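Local coordinates for amine Dehydrogenase (Pseudomonas putida, PDB 1JMX), which probably carries electrons through its two haem c groups as the haem-bearing alpha subunit of a quinohemoprotein amine dehydrogenase, at residues K193-G198 / A288-F293; A292-G297 / A336-D341; P313-G318 / V332-R337; N358-D363 / Q405-G410; E366-V371 / F393-W398. All blocks are in the same frame, centred on the assembly; numbering follows the deposited sequence.

Interaction 1. Residues K193-G198 / A288-F293; sequences KGDVRG and AVQPAF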
# COMPACT_ATOMS: atom_id res chain seq x y z
N LYS A 193 -24.34 -13.45 -0.93
CA LYS A 193 -24.71 -14.82 -0.56
C LYS A 193 -26.06 -14.84 0.16
O LYS A 193 -26.93 -15.65 -0.16
CB LYS A 193 -23.64 -15.48 0.29
CG LYS A 193 -24.03 -16.87 0.80
CD LYS A 193 -24.35 -17.81 -0.34
CE LYS A 193 -24.81 -19.16 0.16
NZ LYS A 193 -23.79 -19.77 1.05
N GLY A 194 -26.23 -13.95 1.12
CA GLY A 194 -27.50 -13.87 1.82
C GLY A 194 -27.45 -14.01 3.33
O GLY A 194 -26.38 -14.16 3.92
N ASP A 195 -28.64 -13.99 3.92
CA ASP A 195 -28.81 -14.10 5.36
C ASP A 195 -28.38 -15.44 5.92
O ASP A 195 -28.33 -16.43 5.21
CB ASP A 195 -30.26 -13.82 5.75
CG ASP A 195 -30.64 -12.36 5.61
OD1 ASP A 195 -31.81 -12.06 5.29
OD2 ASP A 195 -29.77 -11.49 5.83
N VAL A 196 -28.05 -15.43 7.20
CA VAL A 196 -27.61 -16.62 7.90
C VAL A 196 -28.15 -16.49 9.33
O VAL A 196 -28.30 -15.38 9.85
CB VAL A 196 -26.05 -16.74 7.90
CG1 VAL A 196 -25.43 -15.73 8.83
CG2 VAL A 196 -25.62 -18.14 8.27
N ARG A 197 -28.49 -17.63 9.93
CA ARG A 197 -29.00 -17.64 11.29
C ARG A 197 -28.76 -19.00 11.90
O ARG A 197 -28.66 -20.00 11.19
CB ARG A 197 -30.50 -17.31 11.33
CG ARG A 197 -31.45 -18.50 11.11
CD ARG A 197 -31.53 -18.94 9.66
NE ARG A 197 -32.25 -17.97 8.84
CZ ARG A 197 -33.04 -18.28 7.82
NH1 ARG A 197 -33.24 -19.56 7.49
NH2 ARG A 197 -33.63 -17.33 7.11
N GLY A 198 -28.66 -19.04 13.23
CA GLY A 198 -28.44 -20.30 13.90
C GLY A 198 -28.11 -20.14 15.37
O GLY A 198 -28.41 -19.11 15.98
N ALA A 288 -33.33 -10.36 14.35
CA ALA A 288 -33.63 -9.93 12.99
C ALA A 288 -34.85 -10.61 12.35
O ALA A 288 -35.39 -11.58 12.88
CB ALA A 288 -32.40 -10.15 12.12
N VAL A 289 -35.29 -10.04 11.23
CA VAL A 289 -36.40 -10.55 10.43
C VAL A 289 -35.67 -10.93 9.15
O VAL A 289 -34.87 -10.15 8.64
CB VAL A 289 -37.43 -9.44 10.09
CG1 VAL A 289 -38.71 -10.06 9.54
CG2 VAL A 289 -37.74 -8.59 11.30
N GLN A 290 -35.91 -12.13 8.63
CA GLN A 290 -35.25 -12.57 7.41
C GLN A 290 -36.26 -13.21 6.45
O GLN A 290 -36.71 -14.33 6.68
CB GLN A 290 -34.15 -13.59 7.74
CG GLN A 290 -33.14 -13.13 8.80
CD GLN A 290 -32.00 -14.10 9.01
OE1 GLN A 290 -32.10 -15.27 8.66
NE2 GLN A 290 -30.90 -13.62 9.56
N PRO A 291 -36.61 -12.52 5.35
CA PRO A 291 -36.16 -11.20 4.89
C PRO A 291 -36.75 -10.08 5.73
O PRO A 291 -37.69 -10.30 6.49
CB PRO A 291 -36.72 -11.12 3.47
CG PRO A 291 -36.91 -12.56 3.08
CD PRO A 291 -37.46 -13.15 4.33
N ALA A 292 -36.21 -8.88 5.54
CA ALA A 292 -36.67 -7.70 6.25
C ALA A 292 -37.57 -6.83 5.37
O ALA A 292 -37.71 -5.63 5.61
CB ALA A 292 -35.48 -6.90 6.76
N PHE A 293 -38.16 -7.43 4.35
CA PHE A 293 -39.05 -6.72 3.44
C PHE A 293 -40.14 -7.65 2.92
O PHE A 293 -39.94 -8.86 2.81
CB PHE A 293 -38.27 -6.11 2.27
CG PHE A 293 -37.49 -7.11 1.46
CD1 PHE A 293 -38.08 -7.82 0.43
CD2 PHE A 293 -36.14 -7.34 1.74
CE1 PHE A 293 -37.35 -8.75 -0.32
CE2 PHE A 293 -35.40 -8.26 1.00
CZ PHE A 293 -36.01 -8.97 -0.03
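Asp195 and Arg197 face Gln290 where strand 194-198 passes strand 288-290 at 8.8 Å between axes, their directions 123° apart, too wide a gap for backbone pairing. The contact joins two folds: the first strand belongs to the closed eight-stranded antiparallel barrel of domain II, the second to the sheet of the neighbouring E-set domain III. Gln290 spans the gap. With chi1 at -52° and the chain extended beyond CG, its amide reaches the barrel strand and is used at both ends. NE2 donates to Val196 O at 3.2 Å along a nearly straight line, meeting that oxygen from above its carbonyl plane. The side chain of Asp195 lies across the glutamine, its carboxylate stacked on the amide with the planes 16° apart and CB 3.7 Å from Gln290 CD. A cis peptide bond joins Gln290 to Pro291, at the break in strand 285-295. Arg197 bends at chi2 and chi3, which turns its guanidinium back alongside the glutamine; Thr303 and Val305 of domain III also touch this arginine. The grip is side-on and converges on one acceptor: Arg197 NE lies 2.7 Å and NH2 3.0 Å from Gln290 OE1, which sits near the guanidinium plane.

Interaction 2. Residues A292-G297 / A336-D341; sequences AFIKAG and ARAAAD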
# COMPACT_ATOMS: atom_id res chain seq x y z
N ALA A 292 -36.21 -8.88 5.54
CA ALA A 292 -36.67 -7.70 6.25
C ALA A 292 -37.57 -6.83 5.37
O ALA A 292 -37.71 -5.63 5.61
CB ALA A 292 -35.48 -6.90 6.76
N PHE A 293 -38.16 -7.43 4.35
CA PHE A 293 -39.05 -6.72 3.44
C PHE A 293 -40.14 -7.65 2.92
O PHE A 293 -39.94 -8.86 2.81
CB PHE A 293 -38.27 -6.11 2.27
CG PHE A 293 -37.49 -7.11 1.46
CD1 PHE A 293 -38.08 -7.82 0.43
CD2 PHE A 293 -36.14 -7.34 1.74
CE1 PHE A 293 -37.35 -8.75 -0.32
CE2 PHE A 293 -35.40 -8.26 1.00
CZ PHE A 293 -36.01 -8.97 -0.03
N ILE A 294 -41.30 -7.07 2.61
CA ILE A 294 -42.43 -7.82 2.09
C ILE A 294 -43.12 -6.91 1.08
O ILE A 294 -43.46 -5.77 1.39
CB ILE A 294 -43.43 -8.27 3.22
CG1 ILE A 294 -44.60 -9.06 2.65
CG2 ILE A 294 -43.97 -7.07 3.98
CD1 ILE A 294 -44.26 -10.48 2.30
N LYS A 295 -43.22 -7.39 -0.15
CA LYS A 295 -43.86 -6.61 -1.20
C LYS A 295 -45.37 -6.64 -0.96
O LYS A 295 -45.93 -7.68 -0.56
CB LYS A 295 -43.52 -7.17 -2.58
CG LYS A 295 -44.07 -6.34 -3.72
CD LYS A 295 -43.76 -6.97 -5.05
CE LYS A 295 -44.35 -6.15 -6.19
NZ LYS A 295 -43.80 -4.76 -6.23
N ALA A 296 -46.03 -5.50 -1.19
CA ALA A 296 -47.47 -5.37 -1.01
C ALA A 296 -48.17 -6.30 -1.99
O ALA A 296 -47.83 -6.35 -3.17
CB ALA A 296 -47.90 -3.93 -1.25
N GLY A 297 -49.13 -7.06 -1.47
CA GLY A 297 -49.86 -8.00 -2.30
C GLY A 297 -49.00 -9.21 -2.61
O GLY A 297 -49.11 -9.80 -3.69
N ALA A 336 -46.17 -15.40 5.38
CA ALA A 336 -46.87 -14.14 5.55
C ALA A 336 -47.42 -13.69 4.22
O ALA A 336 -46.98 -14.14 3.16
CB ALA A 336 -45.95 -13.09 6.13
N ARG A 337 -48.38 -12.78 4.28
CA ARG A 337 -49.00 -12.25 3.08
C ARG A 337 -49.36 -10.82 3.36
O ARG A 337 -49.97 -10.52 4.37
CB ARG A 337 -50.28 -13.04 2.74
CG ARG A 337 -50.88 -12.70 1.39
CD ARG A 337 -52.21 -13.42 1.18
NE ARG A 337 -52.12 -14.85 1.52
CZ ARG A 337 -52.94 -15.46 2.38
NH1 ARG A 337 -53.91 -14.79 2.99
NH2 ARG A 337 -52.77 -16.75 2.65
N ALA A 338 -48.94 -9.92 2.47
CA ALA A 338 -49.25 -8.50 2.61
C ALA A 338 -50.38 -8.22 1.62
O ALA A 338 -50.41 -8.77 0.52
CB ALA A 338 -48.03 -7.65 2.29
N ALA A 339 -51.34 -7.40 2.05
CA ALA A 339 -52.47 -7.05 1.19
C ALA A 339 -51.95 -6.15 0.10
O ALA A 339 -50.97 -5.42 0.30
CB ALA A 339 -53.54 -6.33 2.00
N ALA A 340 -52.58 -6.20 -1.08
CA ALA A 340 -52.16 -5.35 -2.18
C ALA A 340 -52.44 -3.89 -1.79
O ALA A 340 -51.92 -2.95 -2.40
CB ALA A 340 -52.93 -5.72 -3.46
N ASP A 341 -53.23 -3.74 -0.73
CA ASP A 341 -53.64 -2.45 -0.20
C ASP A 341 -52.75 -1.98 0.96
O ASP A 341 -52.83 -0.81 1.36
CB ASP A 341 -55.10 -2.55 0.27
CG ASP A 341 -55.74 -1.18 0.50
OD1 ASP A 341 -56.26 -0.59 -0.48
OD2 ASP A 341 -55.74 -0.70 1.66
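Ala338 and Ala340 meet the end of strand 293-295 and the turn after it, and the second segment approaches in steps. At Ala336 the backbone is paired with Ser300 of strand 299-307, the strand lying between the two in the domain III sheet. Arg337 points to the other side and forms a salt bridge with Glu320. At Ala338 the contact becomes close: its CB lies 3.7 Å from Ile294 CG1 and 3.5 Å from Lys295 O, and it also touches the CA of Ala296. Ile294 presents CG1 to this methyl because its chi1 is -179°, which sets that branch opposite the backbone N. Ala339 turns its own methyl away and contributes its carbonyl instead: Gly297 N gives Ala339 O a weak hydrogen bond of 3.0 Å, with an angle of only 122° at the hydrogen. The CB of Ala296 also lies 3.7 Å from Ala339 O. At Ala340 the chain runs past the glycine, Gly297 CA standing 3.5 Å from Ala340 N, and the positive phi of Gly297 (75°) is a conformation that favours glycine. Small methyl groups and main-chain atoms thus make up most of the surface, so the two strand ends fit closely with little side-chain bulk, and the Gly297 N to Ala339 O bond is bent and weak.

Interaction 3. Residues P313-G318 / V332-R337; sequences PDLGAG and VRLKAR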
# COMPACT_ATOMS: atom_id res chain seq x y z
N PRO A 313 -46.52 -13.78 16.87
CA PRO A 313 -45.88 -12.81 15.98
C PRO A 313 -46.86 -11.85 15.33
O PRO A 313 -47.89 -12.26 14.77
CB PRO A 313 -45.25 -13.70 14.90
CG PRO A 313 -45.09 -15.03 15.56
CD PRO A 313 -46.36 -15.15 16.36
N ASP A 314 -46.59 -10.56 15.47
CA ASP A 314 -47.40 -9.56 14.82
C ASP A 314 -46.42 -8.79 13.95
O ASP A 314 -45.44 -8.24 14.44
CB ASP A 314 -48.09 -8.61 15.79
CG ASP A 314 -49.11 -7.72 15.10
OD1 ASP A 314 -49.56 -6.72 15.71
OD2 ASP A 314 -49.48 -8.01 13.93
N LEU A 315 -46.68 -8.80 12.64
CA LEU A 315 -45.82 -8.12 11.69
C LEU A 315 -46.30 -6.75 11.24
O LEU A 315 -45.80 -6.22 10.26
CB LEU A 315 -45.60 -9.01 10.46
CG LEU A 315 -45.13 -10.44 10.70
CD1 LEU A 315 -44.77 -11.06 9.36
CD2 LEU A 315 -43.94 -10.47 11.66
N GLY A 316 -47.28 -6.18 11.95
CA GLY A 316 -47.78 -4.86 11.60
C GLY A 316 -48.98 -4.78 10.66
O GLY A 316 -49.39 -5.77 10.05
N ALA A 317 -49.51 -3.57 10.51
CA ALA A 317 -50.67 -3.28 9.66
C ALA A 317 -50.57 -3.70 8.18
O ALA A 317 -49.70 -3.25 7.46
CB ALA A 317 -51.01 -1.80 9.75
N GLY A 318 -51.52 -4.51 7.73
CA GLY A 318 -51.52 -4.93 6.34
C GLY A 318 -50.75 -6.20 6.05
O GLY A 318 -50.77 -6.71 4.93
N VAL A 332 -38.38 -18.47 14.64
CA VAL A 332 -39.80 -18.58 14.33
C VAL A 332 -39.99 -18.44 12.82
O VAL A 332 -39.71 -17.39 12.26
CB VAL A 332 -40.63 -17.49 15.08
CG1 VAL A 332 -42.11 -17.60 14.73
CG2 VAL A 332 -40.44 -17.63 16.59
N ARG A 333 -40.38 -19.53 12.16
CA ARG A 333 -40.62 -19.51 10.72
C ARG A 333 -42.11 -19.39 10.42
O ARG A 333 -42.93 -20.11 11.00
CB ARG A 333 -40.08 -20.77 10.06
CG ARG A 333 -38.58 -20.82 10.00
CD ARG A 333 -38.14 -22.15 9.47
NE ARG A 333 -38.92 -22.51 8.28
CZ ARG A 333 -39.47 -23.71 8.08
NH1 ARG A 333 -39.32 -24.68 8.98
NH2 ARG A 333 -40.16 -23.94 6.96
N LEU A 334 -42.46 -18.50 9.50
CA LEU A 334 -43.85 -18.30 9.16
C LEU A 334 -44.08 -17.90 7.72
O LEU A 334 -43.15 -17.52 7.00
CB LEU A 334 -44.49 -17.28 10.10
CG LEU A 334 -43.76 -15.95 10.34
CD1 LEU A 334 -44.14 -14.92 9.27
CD2 LEU A 334 -44.13 -15.42 11.72
N LYS A 335 -45.31 -18.08 7.28
CA LYS A 335 -45.69 -17.71 5.93
C LYS A 335 -46.47 -16.43 6.16
O LYS A 335 -47.29 -16.35 7.08
CB LYS A 335 -46.60 -18.76 5.31
CG LYS A 335 -46.67 -18.66 3.81
CD LYS A 335 -45.41 -19.22 3.18
CE LYS A 335 -45.32 -20.74 3.37
NZ LYS A 335 -44.12 -21.33 2.70
N ALA A 336 -46.17 -15.40 5.38
CA ALA A 336 -46.87 -14.14 5.55
C ALA A 336 -47.42 -13.69 4.22
O ALA A 336 -46.98 -14.14 3.16
CB ALA A 336 -45.95 -13.09 6.13
N ARG A 337 -48.38 -12.78 4.28
CA ARG A 337 -49.00 -12.25 3.08
C ARG A 337 -49.36 -10.82 3.36
O ARG A 337 -49.97 -10.52 4.37
CB ARG A 337 -50.28 -13.04 2.74
CG ARG A 337 -50.88 -12.70 1.39
CD ARG A 337 -52.21 -13.42 1.18
NE ARG A 337 -52.12 -14.85 1.52
CZ ARG A 337 -52.94 -15.46 2.38
NH1 ARG A 337 -53.91 -14.79 2.99
NH2 ARG A 337 -52.77 -16.75 2.65
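Leu315 and Leu334 meet through opposite choices of chi1: -52° in Leu315 places CG beside the backbone N, whereas 49° in Leu334 wedges CG between the backbone N and the carbonyl carbon. The two side chains then lie alongside one another, pointing opposite ways, and touch at CD1 to CD1, Leu315 to Leu334, 3.9 Å apart. The same Leu315 methyl also reaches the CB of Ala336 at 4.0 Å, resting on two residues of one strand face. Leu334 divides its branches between partners, for its CD2 lies 3.8 Å from the CB of Pro313. The proline ring is in turn shared: its CG meets CD2 of Leu334 and, at 4.0 Å, CG1 of Val332. Alternation along strand 332-337 explains the pattern, since Val332, Leu334 and Ala336 point toward the other segment. The segments run within 14° of the same direction. Their closest backbone pairs are over 8 Å apart between CA atoms, and apolar side chains fill the gap, which is consistent with the interior of an E-set beta-sandwich in domain III. Leu334 is also covered by Val321 of strand 319-327 and by Ile302 and Leu304 of strand 299-307, the two neighbours of its strand, while Asp314, on the edge strand 313-314, pairs its backbone with Ala350 of strand 345-351.

Interaction 4. Residues N358-D363 / Q405-G410; sequences NLAVYD and QPLRIG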
# COMPACT_ATOMS: atom_id res chain seq x y z
N ASN A 358 -37.58 -4.14 12.36
CA ASN A 358 -38.58 -3.59 11.46
C ASN A 358 -38.72 -4.38 10.17
O ASN A 358 -37.80 -5.08 9.75
CB ASN A 358 -38.29 -2.12 11.18
CG ASN A 358 -38.38 -1.25 12.42
OD1 ASN A 358 -39.17 -1.52 13.33
ND2 ASN A 358 -37.56 -0.20 12.48
N LEU A 359 -39.92 -4.30 9.58
CA LEU A 359 -40.24 -4.99 8.33
C LEU A 359 -40.71 -3.94 7.33
O LEU A 359 -41.68 -3.23 7.58
CB LEU A 359 -41.36 -6.02 8.56
CG LEU A 359 -41.73 -7.00 7.44
CD1 LEU A 359 -40.52 -7.79 7.02
CD2 LEU A 359 -42.81 -7.94 7.94
N ALA A 360 -40.01 -3.83 6.21
CA ALA A 360 -40.38 -2.85 5.19
C ALA A 360 -41.43 -3.43 4.26
O ALA A 360 -41.22 -4.47 3.65
CB ALA A 360 -39.16 -2.43 4.39
N VAL A 361 -42.59 -2.79 4.23
CA VAL A 361 -43.66 -3.21 3.34
C VAL A 361 -43.54 -2.20 2.22
O VAL A 361 -43.48 -1.01 2.49
CB VAL A 361 -45.05 -3.06 4.00
CG1 VAL A 361 -46.15 -3.40 2.99
CG2 VAL A 361 -45.14 -3.97 5.19
N TYR A 362 -43.46 -2.66 0.98
CA TYR A 362 -43.31 -1.72 -0.11
C TYR A 362 -44.20 -2.04 -1.29
O TYR A 362 -44.64 -3.18 -1.46
CB TYR A 362 -41.85 -1.64 -0.57
CG TYR A 362 -41.38 -2.84 -1.36
CD1 TYR A 362 -41.27 -2.78 -2.75
CD2 TYR A 362 -41.04 -4.04 -0.72
CE1 TYR A 362 -40.84 -3.88 -3.49
CE2 TYR A 362 -40.60 -5.15 -1.46
CZ TYR A 362 -40.50 -5.05 -2.84
OH TYR A 362 -40.07 -6.12 -3.58
N ASP A 363 -44.44 -1.02 -2.11
CA ASP A 363 -45.27 -1.18 -3.31
C ASP A 363 -44.45 -1.23 -4.59
O ASP A 363 -44.65 -2.12 -5.42
CB ASP A 363 -46.37 -0.10 -3.39
CG ASP A 363 -45.86 1.33 -3.17
OD1 ASP A 363 -44.64 1.54 -2.90
OD2 ASP A 363 -46.69 2.26 -3.27
N GLN A 405 -41.88 9.80 2.56
CA GLN A 405 -40.50 9.78 3.02
C GLN A 405 -39.77 8.56 2.45
O GLN A 405 -40.39 7.54 2.14
CB GLN A 405 -40.46 9.77 4.55
CG GLN A 405 -39.33 10.63 5.16
CD GLN A 405 -39.38 12.09 4.68
OE1 GLN A 405 -40.42 12.75 4.79
NE2 GLN A 405 -38.26 12.58 4.12
N PRO A 406 -38.44 8.67 2.23
CA PRO A 406 -37.64 7.56 1.70
C PRO A 406 -37.75 6.31 2.57
O PRO A 406 -37.76 6.39 3.81
CB PRO A 406 -36.23 8.14 1.68
CG PRO A 406 -36.47 9.58 1.41
CD PRO A 406 -37.60 9.88 2.35
N LEU A 407 -37.79 5.16 1.92
CA LEU A 407 -37.94 3.89 2.59
C LEU A 407 -36.86 2.94 2.07
O LEU A 407 -36.79 2.69 0.87
CB LEU A 407 -39.32 3.32 2.24
CG LEU A 407 -40.12 2.28 3.03
CD1 LEU A 407 -40.77 1.33 2.02
CD2 LEU A 407 -39.29 1.51 4.03
N ARG A 408 -35.99 2.46 2.95
CA ARG A 408 -34.98 1.49 2.52
C ARG A 408 -35.67 0.13 2.61
O ARG A 408 -36.06 -0.31 3.69
CB ARG A 408 -33.73 1.52 3.41
CG ARG A 408 -32.63 0.57 2.89
CD ARG A 408 -31.33 0.70 3.67
NE ARG A 408 -30.99 -0.51 4.43
CZ ARG A 408 -30.30 -1.54 3.95
NH1 ARG A 408 -29.85 -1.52 2.70
NH2 ARG A 408 -30.06 -2.60 4.71
N ILE A 409 -35.91 -0.48 1.45
CA ILE A 409 -36.55 -1.78 1.38
C ILE A 409 -35.61 -2.86 1.90
O ILE A 409 -35.94 -3.57 2.84
CB ILE A 409 -36.99 -2.12 -0.08
CG1 ILE A 409 -38.23 -1.31 -0.49
CG2 ILE A 409 -37.36 -3.59 -0.18
CD1 ILE A 409 -38.04 0.17 -0.53
N GLY A 410 -34.45 -2.97 1.27
CA GLY A 410 -33.47 -3.97 1.66
C GLY A 410 -32.64 -4.38 0.47
O GLY A 410 -32.52 -3.62 -0.49
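Ala360 opens the contact on strand 358-362, which crosses strand 406-410 at 102° with the axes 7.2 Å apart, where strands of two E-set domains, III and IV, pack through side chains. Ala360 CB lies 3.8 Å from Arg408 O and equally near Ile409 O, with Leu407 CD2 on its flank at 4.0 Å. Val361 points its side chain away but offers its carbonyl, and Leu407 CD1 comes within 3.6 Å of Val361 O. CD2 thus serves Ala360, while CD1 lies against both Val361 O and the CB of Tyr362. Tyr362 follows with CG set between its backbone N and carbonyl carbon (chi1 74°), and its side chain crosses that of Ile409 at about a right angle. Ile409 CG1 presses on the ring root, 3.6 Å from Tyr362 CG, while Ile409 CG2 makes a CH-pi contact over one face, 4.1 Å from the ring centroid and offset toward the rim. The phenol oxygen is hydrogen-bonded to Asp472, which fixes the far end of the ring. Strand 285-295 pairs with the first strand and sends Phe293 onto Ile409, while strand 345-351, on the opposite flank, places Gln346 against Leu407.

Interaction 5. Residues E366-V371 / F393-W398; sequences EEVKVV and FEAEAW. With NI (nickel (II) ion), chain D.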
# COMPACT_ATOMS: atom_id res chain seq x y z
N GLU A 366 -38.11 2.49 -6.32
CA GLU A 366 -37.83 3.77 -6.96
C GLU A 366 -36.36 3.99 -7.32
O GLU A 366 -36.03 4.37 -8.44
CB GLU A 366 -38.28 4.85 -5.98
CG GLU A 366 -38.56 6.19 -6.55
CD GLU A 366 -39.17 7.11 -5.50
OE1 GLU A 366 -38.48 7.39 -4.49
OE2 GLU A 366 -40.34 7.51 -5.69
N GLU A 367 -35.48 3.73 -6.35
CA GLU A 367 -34.05 3.95 -6.52
C GLU A 367 -33.24 2.72 -6.09
O GLU A 367 -33.63 2.00 -5.16
CB GLU A 367 -33.69 5.19 -5.69
CG GLU A 367 -32.31 5.21 -5.07
CD GLU A 367 -31.22 5.60 -6.03
OE1 GLU A 367 -31.47 5.65 -7.25
OE2 GLU A 367 -30.10 5.87 -5.57
N VAL A 368 -32.13 2.47 -6.77
CA VAL A 368 -31.28 1.33 -6.45
C VAL A 368 -29.83 1.75 -6.22
O VAL A 368 -29.28 2.52 -7.01
CB VAL A 368 -31.30 0.27 -7.56
CG1 VAL A 368 -30.44 -0.92 -7.17
CG2 VAL A 368 -32.71 -0.17 -7.83
N LYS A 369 -29.24 1.25 -5.14
CA LYS A 369 -27.85 1.55 -4.80
C LYS A 369 -27.01 0.28 -4.72
O LYS A 369 -27.40 -0.69 -4.08
CB LYS A 369 -27.76 2.28 -3.46
CG LYS A 369 -28.50 3.60 -3.42
CD LYS A 369 -28.38 4.25 -2.05
CE LYS A 369 -29.32 5.43 -1.94
NZ LYS A 369 -29.11 6.40 -3.04
N VAL A 370 -25.87 0.28 -5.39
CA VAL A 370 -24.97 -0.86 -5.36
C VAL A 370 -24.10 -0.73 -4.10
O VAL A 370 -23.52 0.32 -3.84
CB VAL A 370 -24.07 -0.94 -6.61
CG1 VAL A 370 -23.02 -2.04 -6.45
CG2 VAL A 370 -24.92 -1.21 -7.84
N VAL A 371 -24.05 -1.81 -3.34
CA VAL A 371 -23.28 -1.87 -2.10
C VAL A 371 -22.24 -2.99 -2.19
O VAL A 371 -22.58 -4.14 -2.46
CB VAL A 371 -24.23 -2.14 -0.91
CG1 VAL A 371 -23.44 -2.42 0.34
CG2 VAL A 371 -25.16 -0.95 -0.72
N PHE A 393 -21.01 -7.90 -4.41
CA PHE A 393 -21.99 -6.84 -4.37
C PHE A 393 -23.41 -7.22 -4.03
O PHE A 393 -23.81 -8.37 -4.14
CB PHE A 393 -21.97 -6.09 -5.70
CG PHE A 393 -20.60 -5.70 -6.15
CD1 PHE A 393 -19.88 -6.54 -6.99
CD2 PHE A 393 -20.02 -4.52 -5.71
CE1 PHE A 393 -18.59 -6.20 -7.39
CE2 PHE A 393 -18.74 -4.18 -6.10
CZ PHE A 393 -18.02 -5.02 -6.94
N GLU A 394 -24.17 -6.20 -3.67
CA GLU A 394 -25.56 -6.35 -3.30
C GLU A 394 -26.31 -5.13 -3.88
O GLU A 394 -25.72 -4.06 -4.04
CB GLU A 394 -25.66 -6.39 -1.78
CG GLU A 394 -26.82 -7.17 -1.25
CD GLU A 394 -26.58 -8.66 -1.19
OE1 GLU A 394 -25.73 -9.10 -0.40
OE2 GLU A 394 -27.29 -9.39 -1.90
N ALA A 395 -27.57 -5.32 -4.27
CA ALA A 395 -28.36 -4.21 -4.81
C ALA A 395 -29.36 -3.75 -3.76
O ALA A 395 -30.28 -4.48 -3.40
CB ALA A 395 -29.09 -4.64 -6.07
N GLU A 396 -29.12 -2.56 -3.21
CA GLU A 396 -29.97 -1.98 -2.18
C GLU A 396 -31.13 -1.16 -2.75
O GLU A 396 -30.93 -0.12 -3.36
CB GLU A 396 -29.11 -1.13 -1.26
CG GLU A 396 -29.86 -0.40 -0.18
CD GLU A 396 -28.99 0.63 0.48
OE1 GLU A 396 -28.56 1.57 -0.21
OE2 GLU A 396 -28.70 0.48 1.68
N ALA A 397 -32.35 -1.63 -2.49
CA ALA A 397 -33.57 -1.00 -2.98
C ALA A 397 -34.14 0.08 -2.07
O ALA A 397 -34.13 -0.06 -0.86
CB ALA A 397 -34.62 -2.06 -3.25
N TRP A 398 -34.65 1.14 -2.70
CA TRP A 398 -35.26 2.26 -1.99
C TRP A 398 -36.57 2.66 -2.64
O TRP A 398 -36.71 2.66 -3.86
CB TRP A 398 -34.34 3.49 -2.00
CG TRP A 398 -33.10 3.31 -1.22
CD1 TRP A 398 -32.00 2.61 -1.60
CD2 TRP A 398 -32.83 3.83 0.08
NE1 TRP A 398 -31.05 2.65 -0.61
CE2 TRP A 398 -31.53 3.39 0.44
CE3 TRP A 398 -33.55 4.62 1.00
CZ2 TRP A 398 -30.93 3.72 1.66
CZ3 TRP A 398 -32.95 4.94 2.22
CH2 TRP A 398 -31.66 4.49 2.54
NI NI D . -30.52 5.90 -8.91
O HOH W 1 -29.35 6.06 -10.64
O HOH W 2 -32.16 5.05 -10.12
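An antiparallel strand pair with a classic beta bulge at one end forms this part of the E-set domain IV sheet, and a nickel ion is bound at its margin. Strands 367-371 and 394-398 are joined through the hydrogen-bonded pairs Glu367-Trp398, Lys369-Glu396 and Val371-Glu394. In the bulge, Glu366 and Glu367 both face Trp398, whose carbonyl oxygen accepts from two amides: Glu366 N at 2.8 Å and Glu367 N at 3.0 Å. Val368, Val370, Ala395 and Ala397 share the buried face, where Phe393 CD2 also meets Val370 CG1. The other face carries charge and the indole. Lys369, extended until chi4 bends to -54°, lays its chain over the Trp398 ring: CE stands 3.8 Å from the centroid of the five-membered ring in a CH-pi contact. Its NZ continues to Glu367 OE2 in a 2.8 Å salt bridge on the anti lone pair. In the ring plane, Trp398 NE1 donates to Glu396 OE1 at 2.7 Å, meeting the carboxylate from above its plane, and Glu396 has a second partner in Arg408. These two bonds probably limit rotation of the indole and the carboxylate. The Glu367 carboxylate divides its roles, for while OE2 holds the lysine, OE1 binds nickel at 1.9 Å, and two waters, at 2.1 and 2.2 Å, are also on the metal.

From the N terminus, interaction 1 closes the first long loop, tying the domain II barrel to strand 285-295 of domain III. Interaction 2 begins on that strand, sharing Ala292 and Phe293, and closes its loop on strand 331-338. Interaction 3 opens inside that loop and ends on the same strand, sharing Ala336 and Arg337; a probable Ala339 N to Gly318 O hydrogen bond links them. Interaction 4 joins domain III to domain IV, and interaction 5 is nested inside its loop. These two share an Arg408-Glu396 salt bridge. Strand 354-362 pairs with 285-295, so interactions 1, 2 and 4 meet along neighbouring strands, whereas interactions 3 and 5 remain about 17 Å apart at their nearest atoms.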